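Local coordinates for protein GDP-6-deoxy-D-mannose reductase (Pseudomonas aeruginosa, PDB 6X3B) that binds NADPH and probably reduces GDP-4-dehydro-6-deoxy-D-mannose to GDP-rhamnose for the O-antigen of the bacterial outer membrane, at residues 36-39 / 40-44; 105-108 / 109-113; 130-134 / 135-139; 223-226 / 227-231; 259-262 / 263-267. All coordinates share one frame; numbering follows the deposited sequence.

Overall arrangement
The five contacts are all local, each within one continuous run of chain, and follow one another in numerical order. Contacts 1 and 2 lie on helices 33-44 and 93-114, while contact 4 spans the end of strand 219-224 and the start of helix 225-238; these helices pack against the central, mostly parallel sheet of the NADPH-binding Rossmann fold. Contacts 1 and 4 touch, with centres about 12 Å apart, because Leu38 and Tyr41 pack on helix 225-238. Contact 3 is a loop following strand 119-123. Contacts 2 and 5 have centres about 46 Å apart: contact 2 meets the second subunit, whereas contact 5, on helix 255-266, packs on helices 191-203 and 306-320.

Contact 1 of 5, residues 36-39 / 40-44; sequences KHLQ and AYLAA
The carbonyl oxygen of Lys36 accepts the amide of Ala40 in the helix of a beta-alpha-beta unit, strand 23-28, helix 33-44 and strand 49-51, part of the Rossmann fold that holds NADPH; the Lys36 side chain comes within about 7 Å of the cofactor. His37 repeats the i to i+4 bond with Tyr41, 2.9 Å from Tyr41 N to His37 O, while its imidazole leaves the helix and is fixed by a hydrogen bond from NE2 to the carbonyl oxygen of Pro184. Tyr41 extends to Gln226, Ser230 and Leu233 of helix 225-238. Leu38 makes the apolar contact of the pair of turns. Its CG stands anti to the backbone N (chi1 -179°), which swings CD1 toward the next turn, where it meets Leu42 CG at 4.0 Å. The two leucines cross at a slant and face the sheet, Leu38 against Val27 and Leu42 against Leu25; Leu38 also meets Leu229 of helix 225-238. Their backbones are joined by a straight bond, Leu42 N to Leu38 O at 2.9 Å with an N-H...O angle of 168°. Gln39 closes the segment as the helix nears its end, its O taking the amide N of Ala43 in a weak bond of 3.1 Å, bent to 134°.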
loop_
_atom_site.group_PDB
_atom_site.type_symbol
_atom_site.label_atom_id
_atom_site.label_comp_id
_atom_site.label_asym_id
_atom_site.label_seq_id
_atom_site.Cartn_x
_atom_site.Cartn_y
_atom_site.Cartn_z
ATOM N N LYS A 36 -22.803 13.946 -0.587
ATOM C CA LYS A 36 -23.995 14.838 -0.587
ATOM C C LYS A 36 -23.781 15.987 -1.577
ATOM O O LYS A 36 -24.738 16.346 -2.272
ATOM C CB LYS A 36 -24.288 15.337 0.830
ATOM C CG LYS A 36 -24.784 14.264 1.787
ATOM C CD LYS A 36 -24.929 14.745 3.207
ATOM C CE LYS A 36 -25.996 15.809 3.358
ATOM N NZ LYS A 36 -26.209 16.186 4.775
ATOM N N HIS A 37 -22.571 16.547 -1.618
ATOM C CA HIS A 37 -22.256 17.641 -2.570
ATOM C C HIS A 37 -22.266 17.093 -4.002
ATOM O O HIS A 37 -22.690 17.827 -4.902
ATOM C CB HIS A 37 -20.919 18.292 -2.208
ATOM C CG HIS A 37 -21.027 19.289 -1.104
ATOM N ND1 HIS A 37 -21.640 20.509 -1.273
ATOM C CD2 HIS A 37 -20.611 19.248 0.179
ATOM C CE1 HIS A 37 -21.594 21.180 -0.145
ATOM N NE2 HIS A 37 -20.970 20.430 0.760
ATOM N N LEU A 38 -21.824 15.848 -4.198
ATOM C CA LEU A 38 -21.802 15.295 -5.553
ATOM C C LEU A 38 -23.215 15.020 -6.058
ATOM O O LEU A 38 -23.525 15.291 -7.220
ATOM C CB LEU A 38 -20.971 14.012 -5.605
ATOM C CG LEU A 38 -20.814 13.297 -6.959
ATOM C CD1 LEU A 38 -20.410 14.289 -8.068
ATOM C CD2 LEU A 38 -19.798 12.144 -6.862
ATOM N N GLN A 39 -24.080 14.472 -5.199
ATOM C CA GLN A 39 -25.466 14.264 -5.604
ATOM C C GLN A 39 -26.132 15.582 -5.994
ATOM O O GLN A 39 -26.859 15.647 -6.990
ATOM C CB GLN A 39 -26.240 13.571 -4.482
ATOM C CG GLN A 39 -27.690 13.308 -4.850
ATOM C CD GLN A 39 -28.390 12.408 -3.865
ATOM O OE1 GLN A 39 -27.763 11.847 -2.968
ATOM N NE2 GLN A 39 -29.702 12.256 -4.031
ATOM N N ALA A 40 -25.882 16.647 -5.234
ATOM C CA ALA A 40 -26.454 17.947 -5.580
ATOM C C ALA A 40 -25.867 18.470 -6.886
ATOM O O ALA A 40 -26.597 18.966 -7.749
ATOM C CB ALA A 40 -26.217 18.944 -4.443
ATOM N N TYR A 41 -24.549 18.346 -7.045
ATOM C CA TYR A 41 -23.877 18.746 -8.276
ATOM C C TYR A 41 -24.506 18.071 -9.480
ATOM O O TYR A 41 -24.871 18.735 -10.456
ATOM C CB TYR A 41 -22.384 18.402 -8.172
ATOM C CG TYR A 41 -21.480 18.954 -9.274
ATOM C CD1 TYR A 41 -21.630 18.565 -10.603
ATOM C CD2 TYR A 41 -20.435 19.825 -8.964
ATOM C CE1 TYR A 41 -20.787 19.059 -11.608
ATOM C CE2 TYR A 41 -19.585 20.322 -9.954
ATOM C CZ TYR A 41 -19.765 19.936 -11.270
ATOM O OH TYR A 41 -18.915 20.436 -12.233
ATOM N N LEU A 42 -24.650 16.742 -9.424
ATOM C CA LEU A 42 -25.194 16.000 -10.554
ATOM C C LEU A 42 -26.652 16.339 -10.820
ATOM O O LEU A 42 -27.124 16.147 -11.945
ATOM C CB LEU A 42 -25.042 14.495 -10.323
ATOM C CG LEU A 42 -23.578 14.028 -10.413
ATOM C CD1 LEU A 42 -23.435 12.580 -10.008
ATOM C CD2 LEU A 42 -23.083 14.258 -11.817
ATOM N N ALA A 43 -27.378 16.830 -9.818
ATOM C CA ALA A 43 -28.772 17.192 -10.044
ATOM C C ALA A 43 -28.900 18.539 -10.739
ATOM O O ALA A 43 -29.886 18.775 -11.441
ATOM C CB ALA A 43 -29.537 17.213 -8.718
ATOM N N ALA A 44 -27.924 19.426 -10.555
ATOM C CA ALA A 44 -28.012 20.792 -11.051
ATOM C C ALA A 44 -27.246 21.028 -12.346
ATOM O O ALA A 44 -27.571 21.975 -13.068
ATOM C CB ALA A 44 -27.484 21.769 -9.997
#

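Contact 2 of 5, residues 105-108 / 109-113; sequences LNLL and QALKA
Leu105 and Leu107 meet Gln109 and Leu111 in an i to i+4 contact between successive turns of helix 93-114, a helix of the Rossmann fold packed on the parallel strands 76-79 and 119-123. The turns are regular, with four backbone bonds running from the amides of residues 109 to 112 back to the carbonyls of 105 to 108. On the sheet side Leu107 and Leu111 lie side by side and point the same way, Leu107 CG being 3.9 Å from Leu111 CD1, and both touch Phe120. The other face is mixed in character. Gln109 has CG beside its backbone N (chi1 -64°), a setting that lays the chain back over the preceding turn, and its CG comes 3.9 Å from Leu105 CD1. Leu105 also packs on Ala94 and Gln109 on Pro93, both of the second subunit, while Trp165 of helix 150-169 touches both side chains. Lys112, beside Leu111 in sequence, reaches a salt bridge with Glu169. The amide of Asn106 gives its NH2 to the carbonyl oxygen of Leu60; its OD1 and the Gln109 oxygen share a water that donates to both, weakly to Asn106 OD1 at 3.3 Å and at 2.9 Å to Gln109 OE1.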
loop_
_atom_site.group_PDB
_atom_site.type_symbol
_atom_site.label_atom_id
_atom_site.label_comp_id
_atom_site.label_asym_id
_atom_site.label_seq_id
_atom_site.Cartn_x
_atom_site.Cartn_y
_atom_site.Cartn_z
ATOM N N LEU A 105 -12.132 -4.116 -1.491
ATOM C CA LEU A 105 -12.061 -5.411 -2.153
ATOM C C LEU A 105 -13.442 -6.034 -2.294
ATOM O O LEU A 105 -13.774 -6.595 -3.348
ATOM C CB LEU A 105 -11.140 -6.353 -1.388
ATOM C CG LEU A 105 -11.173 -7.796 -1.911
ATOM C CD1 LEU A 105 -10.546 -7.931 -3.330
ATOM C CD2 LEU A 105 -10.491 -8.729 -0.929
ATOM N N ASN A 106 -14.266 -5.968 -1.237
ATOM C CA ASN A 106 -15.606 -6.528 -1.361
ATOM C C ASN A 106 -16.387 -5.824 -2.459
ATOM O O ASN A 106 -17.084 -6.473 -3.249
ATOM C CB ASN A 106 -16.360 -6.445 -0.027
ATOM C CG ASN A 106 -15.783 -7.361 1.022
ATOM O OD1 ASN A 106 -15.140 -8.366 0.698
ATOM N ND2 ASN A 106 -16.012 -7.028 2.294
ATOM N N LEU A 107 -16.290 -4.496 -2.524
ATOM C CA LEU A 107 -16.954 -3.762 -3.603
ATOM C C LEU A 107 -16.456 -4.213 -4.976
ATOM O O LEU A 107 -17.249 -4.451 -5.893
ATOM C CB LEU A 107 -16.724 -2.269 -3.419
ATOM C CG LEU A 107 -17.201 -1.374 -4.556
ATOM C CD1 LEU A 107 -18.731 -1.445 -4.659
ATOM C CD2 LEU A 107 -16.719 0.037 -4.251
ATOM N N LEU A 108 -15.135 -4.310 -5.146
ATOM C CA LEU A 108 -14.586 -4.725 -6.435
ATOM C C LEU A 108 -15.100 -6.105 -6.830
ATOM O O LEU A 108 -15.544 -6.311 -7.966
ATOM C CB LEU A 108 -13.056 -4.705 -6.357
ATOM C CG LEU A 108 -12.448 -3.297 -6.251
ATOM C CD1 LEU A 108 -10.956 -3.384 -5.847
ATOM C CD2 LEU A 108 -12.604 -2.548 -7.590
ATOM N N GLN A 109 -15.115 -7.050 -5.880
ATOM C CA GLN A 109 -15.577 -8.402 -6.189
ATOM C C GLN A 109 -17.066 -8.435 -6.522
ATOM O O GLN A 109 -17.492 -9.195 -7.410
ATOM C CB GLN A 109 -15.267 -9.335 -5.023
ATOM C CG GLN A 109 -13.780 -9.454 -4.807
ATOM C CD GLN A 109 -13.433 -10.525 -3.835
ATOM O OE1 GLN A 109 -13.947 -10.544 -2.699
ATOM N NE2 GLN A 109 -12.537 -11.420 -4.242
ATOM N N ALA A 110 -17.881 -7.671 -5.785
ATOM C CA ALA A 110 -19.305 -7.598 -6.089
ATOM C C ALA A 110 -19.540 -7.029 -7.491
ATOM O O ALA A 110 -20.363 -7.549 -8.257
ATOM C CB ALA A 110 -20.027 -6.752 -5.036
ATOM N N LEU A 111 -18.837 -5.942 -7.831
ATOM C CA LEU A 111 -18.923 -5.382 -9.180
ATOM C C LEU A 111 -18.513 -6.417 -10.222
ATOM O O LEU A 111 -19.181 -6.583 -11.257
ATOM C CB LEU A 111 -18.040 -4.131 -9.285
ATOM C CG LEU A 111 -18.588 -2.848 -8.633
ATOM C CD1 LEU A 111 -17.502 -1.803 -8.409
ATOM C CD2 LEU A 111 -19.732 -2.253 -9.459
ATOM N N LYS A 112 -17.415 -7.131 -9.960
ATOM C CA LYS A 112 -16.948 -8.154 -10.888
ATOM C C LYS A 112 -18.010 -9.223 -11.099
ATOM O O LYS A 112 -18.330 -9.587 -12.244
ATOM C CB LYS A 112 -15.645 -8.778 -10.364
ATOM C CG LYS A 112 -15.062 -9.827 -11.348
ATOM C CD LYS A 112 -13.709 -10.398 -10.874
ATOM C CE LYS A 112 -13.266 -11.551 -11.787
ATOM N NZ LYS A 112 -11.989 -12.175 -11.321
ATOM N N ALA A 113 -18.591 -9.728 -10.002
ATOM C CA ALA A 113 -19.582 -10.794 -10.122
ATOM C C ALA A 113 -20.804 -10.335 -10.906
ATOM O O ALA A 113 -21.436 -11.142 -11.597
ATOM C CB ALA A 113 -20.004 -11.289 -8.738
HETATM O O HOH W 1 -16.490 -10.553 -1.376
#

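Contact 3 of 5, residues 130-134 / 135-139; sequences GQVAE and AALPI
Val132 and Ile139 face each other across a turn, their side chains slanted against one another; both valine methyls touch Ile139, and CG1 also reaches Ala136 and Leu137. Val132 CG2 meets the end of the isoleucine, 3.7 Å from Ile139 CD1. The other branch, CG1, lies anti to the backbone N (chi1 173°), beside the carbonyl carbon, and is directed to the returning chain: it touches Ala136 CB at 3.7 Å and Leu137 CD2 at 3.9 Å. Three residues of the second segment thus close round one buried valine, which Leu143 also touches. Ile139 extends its CG1 branch back to the valine and has Tyr129 on it as well. What brings the two limbs together is a short 3-10 turn at residues 134-136, within the loop that leads from strand 119-123 to helix 150-169. Its bonds are of the i to i+3 kind, Ala136 N to Ala133 O at 2.8 Å and Leu137 N to Glu134 O at 3.1 Å. In both, the donor stands well above the carbonyl plane, 54° and 65° out of it, consistent with the tight winding of a 3-10 turn. Beyond the turn a cis peptide bond before Pro138 redirects the chain, and Ile139 then pairs through its backbone with Arg288 and Ser290. In the first segment Val132 O receives the side-chain amide of Gln284; Glu134, in the turn itself, has a long, weak ion pair with Arg286.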
loop_
_atom_site.group_PDB
_atom_site.type_symbol
_atom_site.label_atom_id
_atom_site.label_comp_id
_atom_site.label_asym_id
_atom_site.label_seq_id
_atom_site.Cartn_x
_atom_site.Cartn_y
_atom_site.Cartn_z
ATOM N N GLY A 130 2.609 11.877 3.486
ATOM C CA GLY A 130 3.363 12.013 4.723
ATOM C C GLY A 130 4.230 13.267 4.749
ATOM O O GLY A 130 3.874 14.320 4.223
ATOM N N GLN A 131 5.392 13.152 5.388
ATOM C CA GLN A 131 6.276 14.296 5.562
ATOM C C GLN A 131 7.007 14.564 4.257
ATOM O O GLN A 131 7.607 13.656 3.674
ATOM C CB GLN A 131 7.279 14.028 6.692
ATOM C CG GLN A 131 7.876 15.276 7.311
ATOM C CD GLN A 131 8.243 15.063 8.765
ATOM O OE1 GLN A 131 9.281 14.489 9.061
ATOM N NE2 GLN A 131 7.380 15.511 9.680
ATOM N N VAL A 132 6.928 15.795 3.773
ATOM C CA VAL A 132 7.567 16.162 2.516
ATOM C C VAL A 132 8.453 17.372 2.779
ATOM O O VAL A 132 8.017 18.340 3.412
ATOM C CB VAL A 132 6.538 16.455 1.408
ATOM C CG1 VAL A 132 7.230 17.003 0.186
ATOM C CG2 VAL A 132 5.775 15.186 1.034
ATOM N N ALA A 133 9.704 17.303 2.330
ATOM C CA ALA A 133 10.618 18.418 2.530
ATOM C C ALA A 133 10.174 19.610 1.695
ATOM O O ALA A 133 9.673 19.453 0.578
ATOM C CB ALA A 133 12.052 18.017 2.164
ATOM N N GLU A 134 10.357 20.814 2.244
ATOM C CA GLU A 134 9.956 22.013 1.514
ATOM C C GLU A 134 10.608 22.085 0.138
ATOM O O GLU A 134 9.995 22.580 -0.818
ATOM C CB GLU A 134 10.273 23.253 2.345
ATOM C CG GLU A 134 9.502 23.266 3.646
ATOM C CD GLU A 134 9.530 24.604 4.363
ATOM O OE1 GLU A 134 10.211 25.545 3.894
ATOM O OE2 GLU A 134 8.854 24.705 5.405
ATOM N N ALA A 135 11.822 21.551 0.005
ATOM C CA ALA A 135 12.503 21.555 -1.285
ATOM C C ALA A 135 11.841 20.635 -2.301
ATOM O O ALA A 135 12.034 20.824 -3.508
ATOM C CB ALA A 135 13.972 21.163 -1.102
ATOM N N ALA A 136 11.061 19.653 -1.851
ATOM C CA ALA A 136 10.316 18.786 -2.752
ATOM C C ALA A 136 8.967 19.361 -3.155
ATOM O O ALA A 136 8.259 18.731 -3.940
ATOM C CB ALA A 136 10.099 17.409 -2.114
ATOM N N LEU A 137 8.578 20.515 -2.616
ATOM C CA LEU A 137 7.329 21.136 -3.028
ATOM C C LEU A 137 7.495 21.765 -4.410
ATOM O O LEU A 137 8.578 22.253 -4.750
ATOM C CB LEU A 137 6.905 22.201 -2.019
ATOM C CG LEU A 137 6.640 21.737 -0.583
ATOM C CD1 LEU A 137 6.070 22.884 0.216
ATOM C CD2 LEU A 137 5.693 20.542 -0.534
ATOM N N PRO A 138 6.436 21.760 -5.241
ATOM C CA PRO A 138 5.109 21.191 -4.969
ATOM C C PRO A 138 5.082 19.678 -5.137
ATOM O O PRO A 138 5.774 19.140 -6.007
ATOM C CB PRO A 138 4.219 21.868 -6.014
ATOM C CG PRO A 138 5.145 22.084 -7.192
ATOM C CD PRO A 138 6.519 22.355 -6.590
ATOM N N ILE A 139 4.268 19.008 -4.320
ATOM C CA ILE A 139 4.214 17.548 -4.328
ATOM C C ILE A 139 3.694 17.046 -5.664
ATOM O O ILE A 139 2.640 17.478 -6.135
ATOM C CB ILE A 139 3.322 17.047 -3.182
ATOM C CG1 ILE A 139 3.907 17.454 -1.830
ATOM C CG2 ILE A 139 3.091 15.535 -3.310
ATOM C CD1 ILE A 139 3.036 17.078 -0.681
#

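Contact 4 of 5, residues 223-226 / 227-231; sequences LDVQ and DVLSA
Asp227 and Gln226 have the most surface buried by the contact, and with Val228 they show how a strand of the Rossmann fold turns directly into a helix: strand 219-224 ends and helix 225-238 begins without a linker. Asp227 lies in the first turn with CG beside its backbone N (chi1 -79°), which turns the carboxylate back toward the start of the helix. Its CB lies 3.5 Å from Asp224 O, and Leu223 crosses it at about a right angle. A water bridges the two segments, donating to Asp227 OD2 at 2.6 Å and accepting from Asp224 N at 2.8 Å. The same carboxylate takes two backbone amides of the later chain, Glu303 N on OD1 and Ile304 N on OD2. Gln226 gives its own amide N to Asp224 OD1, 2.9 Å away, on the anti side of the carboxylate and 20° out of its plane; this is a capping bond, with Asp224 at the N-cap position, and Ser309 bonds the other oxygen, OD2. The extended side chain of Gln226 runs out to Tyr41 of helix 33-44. Val228 supplies the apolar part, its CG2 packing 3.7 Å from Leu223 CB, while its amide bonds to Asp224 O. Two carboxylates therefore share the opening turn, their Asp224 OD1 and Asp227 OD2 5.9 Å apart. The donors on each, amides on Asp227 and an amide and the Ser309 hydroxyl on Asp224, together with the N-terminal end of the helix, would be expected to favour the charged form of both and to offset their mutual repulsion.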
loop_
_atom_site.group_PDB
_atom_site.type_symbol
_atom_site.label_atom_id
_atom_site.label_comp_id
_atom_site.label_asym_id
_atom_site.label_seq_id
_atom_site.Cartn_x
_atom_site.Cartn_y
_atom_site.Cartn_z
ATOM N N LEU A 223 -8.989 23.215 -1.737
ATOM C CA LEU A 223 -9.962 23.359 -2.813
ATOM C C LEU A 223 -11.373 23.401 -2.240
ATOM O O LEU A 223 -11.682 22.703 -1.268
ATOM C CB LEU A 223 -9.883 22.190 -3.810
ATOM C CG LEU A 223 -8.685 22.119 -4.754
ATOM C CD1 LEU A 223 -8.680 20.768 -5.459
ATOM C CD2 LEU A 223 -8.760 23.258 -5.763
ATOM N N ASP A 224 -12.247 24.189 -2.864
ATOM C CA ASP A 224 -13.669 24.022 -2.607
ATOM C C ASP A 224 -14.099 22.619 -3.005
ATOM O O ASP A 224 -13.621 22.070 -4.003
ATOM C CB ASP A 224 -14.504 25.042 -3.395
ATOM C CG ASP A 224 -15.935 25.124 -2.880
ATOM O OD1 ASP A 224 -16.793 24.332 -3.323
ATOM O OD2 ASP A 224 -16.182 25.967 -2.003
ATOM N N VAL A 225 -15.026 22.040 -2.234
ATOM C CA VAL A 225 -15.514 20.695 -2.541
ATOM C C VAL A 225 -16.064 20.612 -3.962
ATOM O O VAL A 225 -15.989 19.559 -4.603
ATOM C CB VAL A 225 -16.562 20.261 -1.492
ATOM C CG1 VAL A 225 -17.759 21.208 -1.488
ATOM C CG2 VAL A 225 -16.997 18.807 -1.707
ATOM N N GLN A 226 -16.621 21.709 -4.480
ATOM C CA GLN A 226 -17.149 21.676 -5.843
ATOM C C GLN A 226 -16.035 21.561 -6.883
ATOM O O GLN A 226 -16.228 20.928 -7.933
ATOM C CB GLN A 226 -17.993 22.918 -6.120
ATOM C CG GLN A 226 -18.544 22.925 -7.547
ATOM C CD GLN A 226 -19.431 24.114 -7.837
ATOM O OE1 GLN A 226 -20.422 24.344 -7.141
ATOM N NE2 GLN A 226 -19.083 24.878 -8.874
ATOM N N ASP A 227 -14.876 22.169 -6.626
ATOM C CA ASP A 227 -13.757 21.989 -7.550
ATOM C C ASP A 227 -13.204 20.574 -7.457
ATOM O O ASP A 227 -12.785 20.000 -8.472
ATOM C CB ASP A 227 -12.662 23.020 -7.276
ATOM C CG ASP A 227 -12.996 24.384 -7.855
ATOM O OD1 ASP A 227 -13.697 24.437 -8.890
ATOM O OD2 ASP A 227 -12.569 25.401 -7.277
ATOM N N VAL A 228 -13.221 19.992 -6.250
ATOM C CA VAL A 228 -12.820 18.598 -6.087
ATOM C C VAL A 228 -13.748 17.687 -6.877
ATOM O O VAL A 228 -13.298 16.789 -7.595
ATOM C CB VAL A 228 -12.793 18.215 -4.598
ATOM C CG1 VAL A 228 -12.474 16.737 -4.448
ATOM C CG2 VAL A 228 -11.785 19.066 -3.847
ATOM N N LEU A 229 -15.066 17.893 -6.738
ATOM C CA LEU A 229 -16.024 17.098 -7.500
ATOM C C LEU A 229 -15.796 17.222 -8.995
ATOM O O LEU A 229 -15.932 16.244 -9.740
ATOM C CB LEU A 229 -17.446 17.540 -7.181
ATOM C CG LEU A 229 -17.838 17.231 -5.756
ATOM C CD1 LEU A 229 -19.242 17.749 -5.536
ATOM C CD2 LEU A 229 -17.733 15.730 -5.576
ATOM N N SER A 230 -15.548 18.435 -9.465
ATOM C CA SER A 230 -15.424 18.624 -10.903
ATOM C C SER A 230 -14.185 17.912 -11.425
ATOM O O SER A 230 -14.187 17.370 -12.537
ATOM C CB SER A 230 -15.386 20.118 -11.220
ATOM O OG SER A 230 -14.905 20.346 -12.531
ATOM N N ALA A 231 -13.135 17.866 -10.607
ATOM C CA ALA A 231 -11.950 17.098 -10.964
ATOM C C ALA A 231 -12.268 15.619 -11.092
ATOM O O ALA A 231 -11.763 14.963 -12.000
ATOM C CB ALA A 231 -10.845 17.331 -9.924
HETATM O O HOH W 2 -11.370 25.745 -4.958
#

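Contact 5 of 5, residues 259-262 / 263-267; sequences IELL and ADIAQ
Leu261 O accepts from Ile265 N, 2.9 Å away, in one of four successive i to i+4 bonds that carry helix 255-266 through its last turns. These run from the amides of residues 263 to 266 back to the carbonyls of 259 to 262. The bond of Ala263 N to Ile259 O is nearly straight, with an N-H...O angle of 171°, while that of Ala266 N to Leu262 O is more bent at 148°. Gln267 then leaves the helix with positive phi in a Schellman motif, its N reaching Asp264 O at 3.2 Å. Among the side chains, Leu261 and Ile265 make the apolar contact, slanted across each other with Leu261 CG 3.8 Å from Ile265 CD1. Ile265 CG1 lies beside its own backbone N (chi1 -67°), and this carries the branch back over the preceding turn, where CG1 comes within 3.2 Å of Leu261 O. The pair faces helix 306-320, Leu261 on Leu310 and Ile265 on Leu314. Leu262 also touches both of those leucines, and it meets Ile199 of helix 191-203 as well, so the helix has contacts with two others. Chemically the contact divides by face: aliphatic groups meet the neighbouring helices while Glu260 and Asp264 are exposed, and at the C-terminal end Lys203 NZ donates to Ala266 O, a positive charge that would probably suit the helix dipole.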
loop_
_atom_site.group_PDB
_atom_site.type_symbol
_atom_site.label_atom_id
_atom_site.label_comp_id
_atom_site.label_asym_id
_atom_site.label_seq_id
_atom_site.Cartn_x
_atom_site.Cartn_y
_atom_site.Cartn_z
ATOM N N ILE A 259 -8.409 32.231 8.594
ATOM C CA ILE A 259 -9.239 32.623 9.737
ATOM C C ILE A 259 -9.537 34.117 9.699
ATOM O O ILE A 259 -10.670 34.548 9.958
ATOM C CB ILE A 259 -8.567 32.227 11.063
ATOM C CG1 ILE A 259 -8.603 30.714 11.255
ATOM C CG2 ILE A 259 -9.264 32.903 12.250
ATOM C CD1 ILE A 259 -7.679 30.246 12.391
ATOM N N GLU A 260 -8.525 34.931 9.384
ATOM C CA GLU A 260 -8.739 36.366 9.263
ATOM C C GLU A 260 -9.745 36.690 8.160
ATOM O O GLU A 260 -10.595 37.572 8.331
ATOM C CB GLU A 260 -7.409 37.074 9.013
ATOM C CG GLU A 260 -6.556 37.190 10.296
ATOM C CD GLU A 260 -5.151 37.671 10.020
ATOM O OE1 GLU A 260 -4.813 38.814 10.417
ATOM O OE2 GLU A 260 -4.382 36.902 9.400
ATOM N N LEU A 261 -9.671 35.982 7.026
ATOM C CA LEU A 261 -10.632 36.222 5.953
ATOM C C LEU A 261 -12.038 35.794 6.359
ATOM O O LEU A 261 -13.019 36.442 5.980
ATOM C CB LEU A 261 -10.189 35.509 4.670
ATOM C CG LEU A 261 -11.045 35.729 3.414
ATOM C CD1 LEU A 261 -11.181 37.215 3.116
ATOM C CD2 LEU A 261 -10.443 34.997 2.201
ATOM N N LEU A 262 -12.164 34.717 7.140
ATOM C CA LEU A 262 -13.477 34.349 7.666
ATOM C C LEU A 262 -14.057 35.470 8.528
ATOM O O LEU A 262 -15.217 35.856 8.362
ATOM C CB LEU A 262 -13.385 33.054 8.471
ATOM C CG LEU A 262 -13.422 31.711 7.734
ATOM C CD1 LEU A 262 -13.035 30.605 8.724
ATOM C CD2 LEU A 262 -14.787 31.429 7.134
ATOM N N ALA A 263 -13.265 35.985 9.475
ATOM C CA ALA A 263 -13.709 37.099 10.311
ATOM C C ALA A 263 -14.111 38.299 9.468
ATOM O O ALA A 263 -15.137 38.937 9.735
ATOM C CB ALA A 263 -12.604 37.491 11.296
ATOM N N ASP A 264 -13.316 38.620 8.445
ATOM C CA ASP A 264 -13.636 39.744 7.570
ATOM C C ASP A 264 -14.965 39.518 6.857
ATOM O O ASP A 264 -15.824 40.410 6.812
ATOM C CB ASP A 264 -12.498 39.957 6.562
ATOM C CG ASP A 264 -12.603 41.286 5.829
ATOM O OD1 ASP A 264 -13.317 42.186 6.319
ATOM O OD2 ASP A 264 -11.977 41.432 4.756
ATOM N N ILE A 265 -15.159 38.321 6.299
ATOM C CA ILE A 265 -16.417 38.020 5.617
ATOM C C ILE A 265 -17.586 38.124 6.589
ATOM O O ILE A 265 -18.673 38.603 6.235
ATOM C CB ILE A 265 -16.347 36.631 4.964
ATOM C CG1 ILE A 265 -15.325 36.636 3.819
ATOM C CG2 ILE A 265 -17.732 36.183 4.428
ATOM C CD1 ILE A 265 -14.837 35.226 3.427
ATOM N N ALA A 266 -17.381 37.684 7.829
ATOM C CA ALA A 266 -18.449 37.653 8.820
ATOM C C ALA A 266 -18.730 39.013 9.443
ATOM O O ALA A 266 -19.729 39.148 10.160
ATOM C CB ALA A 266 -18.098 36.651 9.915
ATOM N N GLN A 267 -17.876 40.010 9.184
ATOM C CA GLN A 267 -17.972 41.340 9.796
ATOM C C GLN A 267 -17.877 41.225 11.315
ATOM O O GLN A 267 -18.635 41.841 12.075
ATOM C CB GLN A 267 -19.238 42.076 9.332
ATOM C CG GLN A 267 -19.236 42.250 7.811
ATOM C CD GLN A 267 -20.516 42.895 7.274
ATOM O OE1 GLN A 267 -20.640 44.118 7.220
ATOM N NE2 GLN A 267 -21.472 42.071 6.911
#